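Local atomic coordinates of uncharacterized protein (Nostoc punctiforme, PDB entry 2QDR), a protein that is of unknown function but adopts a double-stranded beta-helix fold of the cupin type and may act as a dioxygenase. Residues A[40-45]-A[52-57]; A[110-115]-A[137-142]; A[203-208]-A[220-225]. One frame throughout, in Å; residues are numbered along the deposited sequence.

Overall arrangement
The three contacts follow one another along the chain in the order 1, 2, 3, each closing before the next opens. Contact 1 stands between two antiparallel sheets: strand 41-42 pairs with strand 79-86 in one, and strand 54-57 is an outermost strand of the other. Contact 2 lies in the first of these sheets, where strand 113-117 pairs with strand 133-137, and contact 3 in the second, where strands 205-212 and 218-224 form a hairpin. The centres of contacts 1 and 2 lie about 25 Å apart. Those of contacts 1 and 3 are separated by about 24 Å. Between the centres of contacts 2 and 3 it is about 27 Å. The early chain thus contributes a strand to each of these two sheets.

Contact 1: residues A[40-45]-A[52-57]; sequences RRTAIA and QYQFFD
Thr42 gives its hydroxyl proton to the side-chain amide of Gln54, OG1 to OE1 2.5 Å, the one hydrogen bond across the two segments. The side chains arrive from opposite directions, and the hydroxyl meets the carbonyl oxygen at a C=O...donor angle of 134°, tilted 27° from the carbonyl plane. Gln54 gets there with CG beside its backbone N (chi1 -57°) and the rest of the chain stretched out. Around this bond the packing is close. The methyl CG2 of Thr42 lies 3.4 Å from Gln54 CD, while Ile44 CG1 comes within 3.5 Å of Gln54 OE1 and Ala45 CB within 3.7 Å of the same oxygen, so that Gln54 OE1, gripped by the Thr42 hydroxyl, is otherwise met by hydrocarbon from this segment. Thr42 and Gln54 are both buried; the Thr42 side chain packs on Tyr263, and the Gln54 backbone is hydrogen-bonded to Tyr263.

The backbones themselves stay apart, with the CA atoms of Thr42 and Gln54 7.9 Å from each other; the two segments belong to different sheets of the double-stranded beta-helix architecture, strand 41-42 pairing with strand 79-86 and strand 54-57 with strand 260-264. The gap is bridged mainly by side chains.

The looser, solvent side is that of Ile44 and Ala43. Ile44, an exposed residue, lays its CG2 methyl obliquely against the Phe56 ring, 4.2 Å from the ring centroid in an off-centre CH-pi contact, and sets CD1 3.8 Å from Phe56 CD1. Partly exposed Ala43 adds only a methyl at the far end of the ring, CB to Phe56 CE2 4.2 Å. The ring itself is buried, meeting Tyr261 and Val61 as well.

Contact 2: residues A[110-115]-A[137-142]; sequences TADLEI and IPAGVR
Leu113 and Ile137 face each other as an antiparallel hydrogen-bonded pair where two strands of the double-stranded beta-helix sheet run together. Leu113 N binds Ile137 O at 3.0 Å, and Ile137 N binds Leu113 O at 2.8 Å with an N-H...O angle of 173°. Both side chains rise from the same face of the sheet, where the Ile137 and Ile115 side chains cross at an angle, CD1 to CD1 4.0 Å; Leu124 packs on both isoleucines.

Beyond the pair the second segment leaves the strand in a type II turn from Pro138 to Val141, closed by Val141 N to Pro138 O. Gly140 takes the third position of this turn, at a positive phi that suits a residue without a side chain. Asp112 ties the turn to the other segment by a side-chain bond: with CG swung beside its own backbone N (chi1 -63°), its OD1 accepts Ala139 N on the anti side of the carboxylate, 24° out of plane. Arg34 lies farther off as a weak, long ion pair to the same oxygen. A water sits 2.7 Å from Ala111 O and 2.8 Å from Ile137 O and can donate to either. The methyl of Ala139 packs against the first segment, CB 3.6 Å from Ala111 C and 3.4 Å from Asp112 OD1.

Contact 3: residues A[203-208]-A[220-225]; sequences VQANKK and WLLAIL
A beta hairpin, made by strands 205-212 and 218-224 of the seven-stranded sheet, carries this contact. The strand segments run antiparallel at 162°, their axes 4.6 Å apart at closest. Two hydrogen-bonded pairs stitch the backbones: Asn206 with Ala223, where Asn206 N reaches Ala223 O at 2.9 Å and Ala223 N returns to Asn206 O at 2.8 Å, and Lys208 with Leu221, bonded in both directions in the same way.

On the face that bears Ala205, Lys207, Leu222 and Ile224, the main side-chain meeting is diagonal. Lys207 leaves with CG anti to its backbone N (chi1 -157°), runs straight and bends at its last torsion (chi4 78°), which brings the ammonium over one face of the Trp220 indole. NZ stands 3.3 Å from the centroid of the six-membered ring, a cation-pi contact, and CE lies over the same face, 3.7 Å from that centroid, in a CH-pi contact. Farther back, Lys207 CG touches Trp220 CD1 at 3.7 Å. Trp209 also meets the indole. Replacing Trp220 by an alanine would probably leave the buried Lys207 ammonium without its aromatic partner and open a gap beside Trp209. Beside this group Leu222 CD1 rests 4.1 Å from Ala205 CB.

Asn206, Lys208, Leu221 and Ala223 occupy the other face, which approaches a second subunit. There Lys208 NZ bonds to Ser189 O and to His227 ND1 of the second subunit, while Asn206 ND2 bonds to Gly195 O. Gln204, just before the strand, reaches Trp194 N of the second subunit through OE1, and Leu225 packs on Leu225 of that chain. The whole is an antiparallel beta hairpin within a cupin-type double-stranded beta-helix, here with one face against a second subunit.

Contact 1: residues A[40-45]-A[52-57]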
loop_
_atom_site.group_PDB
_atom_site.type_symbol
_atom_site.label_atom_id
_atom_site.label_comp_id
_atom_site.label_asym_id
_atom_site.label_seq_id
_atom_site.Cartn_x
_atom_site.Cartn_y
_atom_site.Cartn_z
ATOM N N ARG A 40 -34.950 -24.764 -5.186
ATOM C CA ARG A 40 -36.046 -24.114 -5.927
ATOM C C ARG A 40 -36.324 -24.660 -7.335
ATOM O O ARG A 40 -35.436 -25.142 -8.027
ATOM C CB ARG A 40 -35.819 -22.602 -6.040
ATOM C CG ARG A 40 -35.787 -21.863 -4.716
ATOM C CD ARG A 40 -35.819 -20.356 -4.959
ATOM N NE ARG A 40 -35.742 -19.575 -3.723
ATOM C CZ ARG A 40 -35.868 -18.247 -3.643
ATOM N NH1 ARG A 40 -36.160 -17.502 -4.709
ATOM N NH2 ARG A 40 -35.760 -17.651 -2.455
ATOM N N ARG A 41 -37.591 -24.528 -7.726
ATOM C CA ARG A 41 -38.115 -24.939 -9.008
ATOM C C ARG A 41 -38.055 -23.700 -9.899
ATOM O O ARG A 41 -38.434 -22.632 -9.437
ATOM C CB ARG A 41 -39.560 -25.386 -8.835
ATOM C CG ARG A 41 -40.251 -26.027 -10.038
ATOM C CD ARG A 41 -41.729 -26.227 -9.673
ATOM N NE ARG A 41 -42.576 -26.957 -10.635
ATOM C CZ ARG A 41 -43.054 -26.474 -11.796
ATOM N NH1 ARG A 41 -42.727 -25.259 -12.249
ATOM N NH2 ARG A 41 -43.835 -27.245 -12.550
ATOM N N THR A 42 -37.597 -23.817 -11.139
ATOM C CA THR A 42 -37.564 -22.657 -12.029
ATOM C C THR A 42 -38.866 -22.577 -12.829
ATOM O O THR A 42 -39.711 -23.479 -12.766
ATOM C CB THR A 42 -36.393 -22.728 -12.993
ATOM O OG1 THR A 42 -36.573 -23.850 -13.866
ATOM C CG2 THR A 42 -35.084 -22.865 -12.217
ATOM N N ALA A 43 -39.022 -21.478 -13.561
ATOM C CA ALA A 43 -40.184 -21.252 -14.415
ATOM C C ALA A 43 -40.177 -22.201 -15.603
ATOM O O ALA A 43 -41.227 -22.545 -16.108
ATOM C CB ALA A 43 -40.216 -19.818 -14.912
ATOM N N ILE A 44 -38.995 -22.621 -16.038
ATOM C CA ILE A 44 -38.838 -23.534 -17.176
ATOM C C ILE A 44 -38.699 -25.033 -16.822
ATOM O O ILE A 44 -38.564 -25.847 -17.734
ATOM C CB ILE A 44 -37.597 -23.118 -18.050
ATOM C CG1 ILE A 44 -36.245 -23.442 -17.368
ATOM C CG2 ILE A 44 -37.692 -21.638 -18.424
ATOM C CD1 ILE A 44 -35.034 -23.052 -18.195
ATOM N N ALA A 45 -38.711 -25.402 -15.536
ATOM C CA ALA A 45 -38.548 -26.807 -15.131
ATOM C C ALA A 45 -39.685 -27.289 -14.239
ATOM O O ALA A 45 -40.133 -26.558 -13.362
ATOM C CB ALA A 45 -37.230 -26.986 -14.425
ATOM N N GLN A 52 -27.774 -28.192 -11.201
ATOM C CA GLN A 52 -27.968 -27.827 -12.603
ATOM C C GLN A 52 -28.227 -26.340 -12.781
ATOM O O GLN A 52 -29.216 -25.818 -12.284
ATOM C CB GLN A 52 -29.140 -28.629 -13.207
ATOM C CG GLN A 52 -29.414 -28.353 -14.706
ATOM C CD GLN A 52 -28.228 -28.675 -15.608
ATOM O OE1 GLN A 52 -27.774 -29.822 -15.674
ATOM N NE2 GLN A 52 -27.750 -27.668 -16.341
ATOM N N TYR A 53 -27.331 -25.670 -13.505
ATOM C CA TYR A 53 -27.485 -24.248 -13.804
ATOM C C TYR A 53 -28.623 -24.127 -14.797
ATOM O O TYR A 53 -28.791 -25.018 -15.638
ATOM C CB TYR A 53 -26.202 -23.627 -14.388
ATOM C CG TYR A 53 -25.683 -24.262 -15.678
ATOM C CD1 TYR A 53 -26.180 -23.888 -16.923
ATOM C CD2 TYR A 53 -24.679 -25.228 -15.647
ATOM C CE1 TYR A 53 -25.716 -24.478 -18.090
ATOM C CE2 TYR A 53 -24.206 -25.819 -16.811
ATOM C CZ TYR A 53 -24.726 -25.437 -18.029
ATOM O OH TYR A 53 -24.262 -26.008 -19.191
ATOM N N GLN A 54 -29.435 -23.078 -14.674
ATOM C CA GLN A 54 -30.550 -22.847 -15.601
ATOM C C GLN A 54 -30.619 -21.373 -15.967
ATOM O O GLN A 54 -30.610 -20.526 -15.077
ATOM C CB GLN A 54 -31.884 -23.271 -15.015
ATOM C CG GLN A 54 -31.955 -24.717 -14.569
ATOM C CD GLN A 54 -33.351 -25.112 -14.144
ATOM O OE1 GLN A 54 -34.333 -24.620 -14.689
ATOM N NE2 GLN A 54 -33.448 -26.038 -13.206
ATOM N N PHE A 55 -30.692 -21.085 -17.270
ATOM C CA PHE A 55 -30.761 -19.732 -17.785
ATOM C C PHE A 55 -31.998 -19.561 -18.649
ATOM O O PHE A 55 -32.325 -20.455 -19.431
ATOM C CB PHE A 55 -29.562 -19.417 -18.679
ATOM C CG PHE A 55 -28.231 -19.854 -18.129
ATOM C CD1 PHE A 55 -27.843 -19.498 -16.851
ATOM C CD2 PHE A 55 -27.301 -20.504 -18.950
ATOM C CE1 PHE A 55 -26.592 -19.867 -16.342
ATOM C CE2 PHE A 55 -26.030 -20.866 -18.462
ATOM C CZ PHE A 55 -25.682 -20.548 -17.150
ATOM N N PHE A 56 -32.672 -18.417 -18.539
ATOM C CA PHE A 56 -33.858 -18.147 -19.365
ATOM C C PHE A 56 -34.235 -16.661 -19.441
ATOM O O PHE A 56 -33.898 -15.863 -18.562
ATOM C CB PHE A 56 -35.070 -18.974 -18.907
ATOM C CG PHE A 56 -35.440 -18.790 -17.471
ATOM C CD1 PHE A 56 -34.896 -19.614 -16.493
ATOM C CD2 PHE A 56 -36.365 -17.823 -17.095
ATOM C CE1 PHE A 56 -35.250 -19.468 -15.164
ATOM C CE2 PHE A 56 -36.724 -17.667 -15.763
ATOM C CZ PHE A 56 -36.172 -18.496 -14.797
ATOM N N ASP A 57 -34.938 -16.326 -20.520
ATOM C CA ASP A 57 -35.402 -14.989 -20.796
ATOM C C ASP A 57 -36.675 -14.793 -19.994
ATOM O O ASP A 57 -37.630 -15.541 -20.179
ATOM C CB ASP A 57 -35.670 -14.837 -22.303
ATOM C CG ASP A 57 -36.033 -13.411 -22.729
ATOM O OD1 ASP A 57 -36.024 -12.471 -21.903
ATOM O OD2 ASP A 57 -36.329 -13.236 -23.934
#

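Contact 2: residues A[110-115]-A[137-142]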
loop_
_atom_site.group_PDB
_atom_site.type_symbol
_atom_site.label_atom_id
_atom_site.label_comp_id
_atom_site.label_asym_id
_atom_site.label_seq_id
_atom_site.Cartn_x
_atom_site.Cartn_y
_atom_site.Cartn_z
ATOM N N THR A 110 -45.371 -10.633 6.589
ATOM C CA THR A 110 -45.004 -11.798 7.414
ATOM C C THR A 110 -43.674 -12.483 7.046
ATOM O O THR A 110 -43.318 -13.482 7.672
ATOM C CB THR A 110 -46.138 -12.870 7.376
ATOM O OG1 THR A 110 -46.377 -13.277 6.024
ATOM C CG2 THR A 110 -47.436 -12.331 7.974
ATOM N N ALA A 111 -42.938 -11.958 6.057
ATOM C CA ALA A 111 -41.669 -12.537 5.622
ATOM C C ALA A 111 -40.714 -11.462 5.153
ATOM O O ALA A 111 -41.140 -10.355 4.808
ATOM C CB ALA A 111 -41.929 -13.508 4.498
ATOM N N ASP A 112 -39.425 -11.789 5.150
ATOM C CA ASP A 112 -38.403 -10.859 4.678
ATOM C C ASP A 112 -38.673 -10.588 3.190
ATOM O O ASP A 112 -38.939 -11.534 2.431
ATOM C CB ASP A 112 -36.983 -11.406 4.866
ATOM C CG ASP A 112 -36.610 -11.621 6.320
ATOM O OD1 ASP A 112 -37.365 -11.210 7.224
ATOM O OD2 ASP A 112 -35.541 -12.217 6.552
ATOM N N LEU A 113 -38.629 -9.308 2.803
ATOM C CA LEU A 113 -38.899 -8.855 1.438
ATOM C C LEU A 113 -37.786 -7.977 0.851
ATOM O O LEU A 113 -37.413 -6.987 1.464
ATOM C CB LEU A 113 -40.225 -8.076 1.436
ATOM C CG LEU A 113 -40.705 -7.289 0.201
ATOM C CD1 LEU A 113 -40.696 -8.107 -1.089
ATOM C CD2 LEU A 113 -42.097 -6.734 0.461
ATOM N N GLU A 114 -37.263 -8.344 -0.320
ATOM C CA GLU A 114 -36.242 -7.542 -0.984
ATOM C C GLU A 114 -36.891 -7.008 -2.245
ATOM O O GLU A 114 -37.677 -7.706 -2.889
ATOM C CB GLU A 114 -34.991 -8.319 -1.322
ATOM C CG GLU A 114 -34.572 -9.222 -0.217
ATOM C CD GLU A 114 -33.143 -9.683 -0.333
ATOM O OE1 GLU A 114 -32.244 -8.854 -0.590
ATOM O OE2 GLU A 114 -32.921 -10.876 -0.100
ATOM N N ILE A 115 -36.545 -5.768 -2.580
ATOM C CA ILE A 115 -37.081 -5.054 -3.718
ATOM C C ILE A 115 -35.945 -4.402 -4.468
ATOM O O ILE A 115 -35.107 -3.787 -3.834
ATOM C CB ILE A 115 -38.064 -3.973 -3.197
ATOM C CG1 ILE A 115 -39.262 -4.633 -2.506
ATOM C CG2 ILE A 115 -38.573 -3.029 -4.295
ATOM C CD1 ILE A 115 -40.232 -3.651 -1.911
ATOM N N ILE A 137 -36.677 -5.155 3.482
ATOM C CA ILE A 137 -37.683 -4.960 4.503
ATOM C C ILE A 137 -37.782 -6.241 5.331
ATOM O O ILE A 137 -38.415 -7.207 4.893
ATOM C CB ILE A 137 -39.047 -4.612 3.864
ATOM C CG1 ILE A 137 -38.892 -3.432 2.894
ATOM C CG2 ILE A 137 -40.100 -4.332 4.961
ATOM C CD1 ILE A 137 -40.112 -3.151 2.058
ATOM N N PRO A 138 -37.149 -6.269 6.523
ATOM C CA PRO A 138 -37.230 -7.473 7.351
ATOM C C PRO A 138 -38.656 -7.734 7.779
ATOM O O PRO A 138 -39.451 -6.794 7.856
ATOM C CB PRO A 138 -36.372 -7.144 8.584
ATOM C CG PRO A 138 -35.682 -5.877 8.296
ATOM C CD PRO A 138 -36.354 -5.209 7.162
ATOM N N ALA A 139 -38.972 -9.000 8.024
ATOM C CA ALA A 139 -40.306 -9.396 8.443
ATOM C C ALA A 139 -40.639 -8.676 9.722
ATOM O O ALA A 139 -39.816 -8.645 10.631
ATOM C CB ALA A 139 -40.382 -10.892 8.662
ATOM N N GLY A 140 -41.813 -8.056 9.770
ATOM C CA GLY A 140 -42.273 -7.335 10.955
ATOM C C GLY A 140 -42.005 -5.844 10.969
ATOM O O GLY A 140 -42.550 -5.142 11.813
ATOM N N VAL A 141 -41.164 -5.351 10.063
ATOM C CA VAL A 141 -40.859 -3.925 9.995
ATOM C C VAL A 141 -41.963 -3.230 9.234
ATOM O O VAL A 141 -42.303 -3.652 8.139
ATOM C CB VAL A 141 -39.501 -3.638 9.300
ATOM C CG1 VAL A 141 -39.276 -2.119 9.103
ATOM C CG2 VAL A 141 -38.359 -4.283 10.101
ATOM N N ARG A 142 -42.494 -2.157 9.815
ATOM C CA ARG A 142 -43.568 -1.376 9.203
ATOM C C ARG A 142 -43.075 -0.427 8.126
ATOM O O ARG A 142 -42.081 0.269 8.297
ATOM C CB ARG A 142 -44.324 -0.547 10.247
ATOM C CG ARG A 142 -45.510 0.262 9.704
ATOM C CD ARG A 142 -46.147 1.055 10.820
ATOM N NE ARG A 142 -47.240 1.906 10.340
ATOM C CZ ARG A 142 -47.091 3.083 9.726
ATOM N NH1 ARG A 142 -45.884 3.597 9.454
ATOM N NH2 ARG A 142 -48.177 3.745 9.344
HETATM O O HOH W 1 -41.113 -7.701 5.272
#

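Contact 3: residues A[203-208]-A[220-225]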
loop_
_atom_site.group_PDB
_atom_site.type_symbol
_atom_site.label_atom_id
_atom_site.label_comp_id
_atom_site.label_asym_id
_atom_site.label_seq_id
_atom_site.Cartn_x
_atom_site.Cartn_y
_atom_site.Cartn_z
ATOM N N VAL A 203 -11.630 -10.833 -11.198
ATOM C CA VAL A 203 -10.710 -9.713 -10.885
ATOM C C VAL A 203 -10.965 -8.502 -11.818
ATOM O O VAL A 203 -10.905 -7.356 -11.368
ATOM C CB VAL A 203 -9.175 -10.162 -10.911
ATOM C CG1 VAL A 203 -8.178 -8.978 -11.016
ATOM C CG2 VAL A 203 -8.842 -11.023 -9.707
ATOM N N GLN A 204 -11.269 -8.769 -13.097
ATOM C CA GLN A 204 -11.558 -7.740 -14.108
ATOM C C GLN A 204 -13.050 -7.449 -14.123
ATOM O O GLN A 204 -13.752 -7.638 -15.124
ATOM C CB GLN A 204 -11.070 -8.180 -15.496
ATOM C CG GLN A 204 -9.565 -8.459 -15.656
ATOM C CD GLN A 204 -8.659 -7.246 -15.399
ATOM O OE1 GLN A 204 -7.963 -6.792 -16.307
ATOM N NE2 GLN A 204 -8.684 -6.708 -14.179
ATOM N N ALA A 205 -13.516 -6.966 -12.982
ATOM C CA ALA A 205 -14.898 -6.633 -12.762
ATOM C C ALA A 205 -14.934 -5.867 -11.471
ATOM O O ALA A 205 -13.947 -5.837 -10.739
ATOM C CB ALA A 205 -15.740 -7.873 -12.660
ATOM N N ASN A 206 -16.059 -5.219 -11.221
ATOM C CA ASN A 206 -16.271 -4.454 -10.013
ATOM C C ASN A 206 -17.580 -4.873 -9.395
ATOM O O ASN A 206 -18.467 -5.383 -10.084
ATOM C CB ASN A 206 -16.228 -2.962 -10.313
ATOM C CG ASN A 206 -14.820 -2.462 -10.579
ATOM O OD1 ASN A 206 -14.577 -1.777 -11.563
ATOM N ND2 ASN A 206 -13.880 -2.829 -9.717
ATOM N N LYS A 207 -17.708 -4.587 -8.103
ATOM C CA LYS A 207 -18.848 -4.991 -7.315
ATOM C C LYS A 207 -19.440 -3.841 -6.494
ATOM O O LYS A 207 -18.724 -2.919 -6.104
ATOM C CB LYS A 207 -18.295 -6.081 -6.392
ATOM C CG LYS A 207 -19.216 -7.112 -5.785
ATOM C CD LYS A 207 -18.355 -7.980 -4.836
ATOM C CE LYS A 207 -19.041 -9.229 -4.274
ATOM N NZ LYS A 207 -19.097 -10.357 -5.240
ATOM N N LYS A 208 -20.756 -3.876 -6.285
ATOM C CA LYS A 208 -21.472 -2.903 -5.448
ATOM C C LYS A 208 -22.321 -3.659 -4.456
ATOM O O LYS A 208 -23.406 -4.124 -4.810
ATOM C CB LYS A 208 -22.394 -1.961 -6.214
ATOM C CG LYS A 208 -21.760 -0.751 -6.804
ATOM C CD LYS A 208 -22.822 0.079 -7.509
ATOM C CE LYS A 208 -22.207 1.284 -8.149
ATOM N NZ LYS A 208 -23.197 2.199 -8.764
ATOM N N TRP A 220 -25.627 -7.985 -4.410
ATOM C CA TRP A 220 -24.748 -6.973 -5.000
ATOM C C TRP A 220 -24.949 -6.843 -6.493
ATOM O O TRP A 220 -25.553 -7.707 -7.115
ATOM C CB TRP A 220 -23.267 -7.288 -4.747
ATOM C CG TRP A 220 -22.783 -8.561 -5.366
ATOM C CD1 TRP A 220 -22.423 -8.764 -6.675
ATOM C CD2 TRP A 220 -22.544 -9.792 -4.694
ATOM N NE1 TRP A 220 -22.015 -10.060 -6.860
ATOM C CE2 TRP A 220 -22.078 -10.715 -5.659
ATOM C CE3 TRP A 220 -22.680 -10.211 -3.368
ATOM C CZ2 TRP A 220 -21.741 -12.031 -5.337
ATOM C CZ3 TRP A 220 -22.354 -11.521 -3.052
ATOM C CH2 TRP A 220 -21.884 -12.415 -4.036
ATOM N N LEU A 221 -24.437 -5.745 -7.033
ATOM C CA LEU A 221 -24.434 -5.464 -8.457
ATOM C C LEU A 221 -23.036 -5.782 -8.913
ATOM O O LEU A 221 -22.082 -5.421 -8.218
ATOM C CB LEU A 221 -24.795 -4.015 -8.787
ATOM C CG LEU A 221 -26.276 -3.687 -8.996
ATOM C CD1 LEU A 221 -27.190 -4.375 -7.995
ATOM C CD2 LEU A 221 -26.468 -2.183 -8.969
ATOM N N LEU A 222 -22.925 -6.486 -10.045
ATOM C CA LEU A 222 -21.646 -6.872 -10.644
ATOM C C LEU A 222 -21.500 -6.169 -11.982
ATOM O O LEU A 222 -22.372 -6.291 -12.843
ATOM C CB LEU A 222 -21.569 -8.382 -10.873
ATOM C CG LEU A 222 -20.272 -8.968 -11.471
ATOM C CD1 LEU A 222 -19.112 -8.803 -10.526
ATOM C CD2 LEU A 222 -20.452 -10.445 -11.815
ATOM N N ALA A 223 -20.400 -5.443 -12.153
ATOM C CA ALA A 223 -20.111 -4.743 -13.388
ATOM C C ALA A 223 -18.974 -5.503 -14.024
ATOM O O ALA A 223 -17.878 -5.547 -13.445
ATOM C CB ALA A 223 -19.711 -3.312 -13.141
ATOM N N ILE A 224 -19.237 -6.133 -15.169
ATOM C CA ILE A 224 -18.212 -6.877 -15.891
ATOM C C ILE A 224 -17.698 -5.946 -16.959
ATOM O O ILE A 224 -18.484 -5.418 -17.747
ATOM C CB ILE A 224 -18.725 -8.170 -16.532
ATOM C CG1 ILE A 224 -19.296 -9.097 -15.442
ATOM C CG2 ILE A 224 -17.585 -8.846 -17.350
ATOM C CD1 ILE A 224 -19.821 -10.420 -15.936
ATOM N N LEU A 225 -16.386 -5.740 -16.982
ATOM C CA LEU A 225 -15.784 -4.866 -17.973
ATOM C C LEU A 225 -15.748 -5.552 -19.326
ATOM O O LEU A 225 -15.896 -6.774 -19.393
ATOM C CB LEU A 225 -14.353 -4.497 -17.566
ATOM C CG LEU A 225 -14.194 -3.716 -16.258
ATOM C CD1 LEU A 225 -12.724 -3.470 -15.912
ATOM C CD2 LEU A 225 -14.921 -2.417 -16.358
#